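Long-range contact in RPA0582 (Rhodopseudomonas palustris, PDB 3HHL), which is of unknown function but belongs to the DUF1330 family, whose members share the dimeric alpha-beta barrel type of fold: residues 24-29 / 129-134. Sequence-based numbering, arbitrary orientation.
Sequences PIHMLN and LKPLKP
Pro131 lays its CG over the centre of the His26 imidazole, 3.5 Å from the ring centroid and almost exactly on the ring normal, a CH-pi contact. The other corner of proline that comes close, CB, leans to one side of the ring, 3.8 Å from His26 CE1. Both nitrogens at the ring edge are engaged: NE2 hydrogen-bonds to Glu94 on the neighbouring strand, ND1 to Trp71 of the other subunit, whose indole also meets the imidazole with planes about 20° apart. Histidine suits this buried place because a single flat ring offers its pi face to a proline C-H and two ring nitrogens to partners in different chains. Its CG lies anti to the carbonyl carbon (chi1 -84°), which brings the ring out over Pro131, on the same face of the sheet as the Leu129 side chain. Cutting His26 back to an alanine is likely to cost Glu94 and the Trp71 indole N-H this partner and to take from Pro131 the ring it packs on.

In the backbone, His26 and Leu129 form an antiparallel hydrogen-bonded pair: His26 N gives a nearly straight bond to Leu129 O (2.9 Å), and Leu129 N returns one to His26 O (2.8 Å). This joins the start of central strand 25-33 to the end of strand 121-131, an edge strand within the chain. Residues 129-131 also pair with a strand of the other subunit, carrying the sheet across the interface, consistent with a dimeric alpha-beta barrel.

Leu129, branched and apolar, reaches with CD1 to Leu28 CB at 3.7 Å, while Val90 of the other subunit also packs against it. Pro131 has no N-H to carry the bonding pattern on to Pro24 O; its CD sits against that carbonyl instead, 3.5 Å from the oxygen, which takes a hydrogen bond from Arg21.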
loop_
_atom_site.group_PDB
_atom_site.type_symbol
_atom_site.label_atom_id
_atom_site.label_comp_id
_atom_site.label_asym_id
_atom_site.label_seq_id
_atom_site.Cartn_x
_atom_site.Cartn_y
_atom_site.Cartn_z
ATOM N N PRO B 24 17.623 5.744 -0.109
ATOM C CA PRO B 24 16.388 6.098 0.507
ATOM C C PRO B 24 15.540 4.866 0.761
ATOM O O PRO B 24 15.740 3.808 0.101
ATOM C CB PRO B 24 15.701 6.981 -0.540
ATOM C CG PRO B 24 16.642 7.174 -1.615
ATOM C CD PRO B 24 17.906 6.516 -1.332
ATOM N N ILE B 25 14.637 5.015 1.732
ATOM C CA ILE B 25 13.646 4.027 2.044
ATOM C C ILE B 25 12.311 4.731 1.855
ATOM O O ILE B 25 12.187 5.902 2.164
ATOM C CB ILE B 25 13.734 3.479 3.474
ATOM C CG1 ILE B 25 13.845 4.597 4.511
ATOM C CG2 ILE B 25 14.917 2.596 3.598
ATOM C CD1 ILE B 25 13.637 4.164 6.001
ATOM N N HIS B 26 11.342 4.011 1.308
ATOM C CA HIS B 26 9.999 4.505 1.153
ATOM C C HIS B 26 9.138 3.698 2.087
ATOM O O HIS B 26 9.181 2.480 2.105
ATOM C CB HIS B 26 9.523 4.348 -0.289
ATOM C CG HIS B 26 9.949 5.463 -1.182
ATOM N ND1 HIS B 26 9.514 5.574 -2.479
ATOM C CD2 HIS B 26 10.794 6.507 -0.967
ATOM C CE1 HIS B 26 10.048 6.660 -3.015
ATOM N NE2 HIS B 26 10.840 7.241 -2.125
HETATM N N MSE B 27 8.372 4.399 2.890
HETATM C CA MSE B 27 7.577 3.805 3.905
HETATM C C MSE B 27 6.103 3.994 3.489
HETATM O O MSE B 27 5.537 5.094 3.617
HETATM C CB MSE B 27 7.868 4.503 5.216
HETATM C CG MSE B 27 9.292 4.399 5.692
HETATM SE SE MSE B 27 9.981 2.606 5.908
HETATM C CE MSE B 27 9.166 1.999 7.521
ATOM N N LEU B 28 5.502 2.912 2.999
ATOM C CA LEU B 28 4.085 2.897 2.670
ATOM C C LEU B 28 3.279 2.700 3.939
ATOM O O LEU B 28 3.418 1.675 4.589
ATOM C CB LEU B 28 3.776 1.788 1.692
ATOM C CG LEU B 28 2.336 1.630 1.235
ATOM C CD1 LEU B 28 1.721 2.938 0.708
ATOM C CD2 LEU B 28 2.302 0.486 0.162
ATOM N N ASN B 29 2.479 3.689 4.307
ATOM C CA ASN B 29 1.612 3.616 5.495
ATOM C C ASN B 29 0.137 3.370 5.069
ATOM O O ASN B 29 -0.440 4.160 4.282
ATOM C CB ASN B 29 1.638 4.964 6.232
ATOM C CG ASN B 29 2.910 5.221 6.984
ATOM O OD1 ASN B 29 2.906 5.189 8.207
ATOM N ND2 ASN B 29 4.009 5.500 6.272
ATOM N N LEU B 129 9.962 -0.157 1.729
ATOM C CA LEU B 129 10.361 -0.477 0.367
ATOM C C LEU B 129 11.611 0.262 -0.071
ATOM O O LEU B 129 11.883 1.361 0.408
ATOM C CB LEU B 129 9.220 -0.190 -0.587
ATOM C CG LEU B 129 7.863 -0.806 -0.187
ATOM C CD1 LEU B 129 6.902 0.285 0.346
ATOM C CD2 LEU B 129 7.216 -1.584 -1.296
ATOM N N LYS B 130 12.375 -0.361 -0.965
ATOM C CA LYS B 130 13.408 0.335 -1.714
ATOM C C LYS B 130 12.765 0.843 -2.984
ATOM O O LYS B 130 12.250 0.074 -3.740
ATOM C CB LYS B 130 14.527 -0.602 -2.108
ATOM C CG LYS B 130 15.689 0.097 -2.785
ATOM C CD LYS B 130 16.397 -0.704 -3.837
ATOM C CE LYS B 130 17.586 -1.432 -3.326
ATOM N NZ LYS B 130 17.737 -2.765 -4.107
ATOM N N PRO B 131 12.825 2.138 -3.241
ATOM C CA PRO B 131 12.273 2.694 -4.476
ATOM C C PRO B 131 12.907 2.144 -5.737
ATOM O O PRO B 131 14.097 2.055 -5.794
ATOM C CB PRO B 131 12.603 4.195 -4.368
ATOM C CG PRO B 131 12.937 4.428 -3.004
ATOM C CD PRO B 131 13.486 3.167 -2.438
ATOM N N LEU B 132 12.105 1.828 -6.744
ATOM C CA LEU B 132 12.626 1.409 -8.042
ATOM C C LEU B 132 12.348 2.418 -9.129
ATOM O O LEU B 132 11.426 3.201 -9.040
ATOM C CB LEU B 132 12.041 0.080 -8.453
ATOM C CG LEU B 132 12.123 -1.026 -7.416
ATOM C CD1 LEU B 132 11.248 -2.176 -7.802
ATOM C CD2 LEU B 132 13.559 -1.497 -7.236
ATOM N N LYS B 133 13.180 2.409 -10.159
ATOM C CA LYS B 133 12.897 3.207 -11.353
ATOM C C LYS B 133 11.770 2.459 -12.032
ATOM O O LYS B 133 11.991 1.316 -12.419
ATOM C CB LYS B 133 14.106 3.299 -12.292
ATOM C CG LYS B 133 13.762 3.742 -13.731
ATOM N N PRO B 134 10.565 3.076 -12.162
ATOM C CA PRO B 134 9.372 2.328 -12.661
ATOM C C PRO B 134 9.556 1.569 -14.022
ATOM O O PRO B 134 8.965 1.945 -15.047
ATOM C CB PRO B 134 8.305 3.421 -12.770
ATOM C CG PRO B 134 8.770 4.521 -11.823
ATOM C CD PRO B 134 10.246 4.498 -11.867
#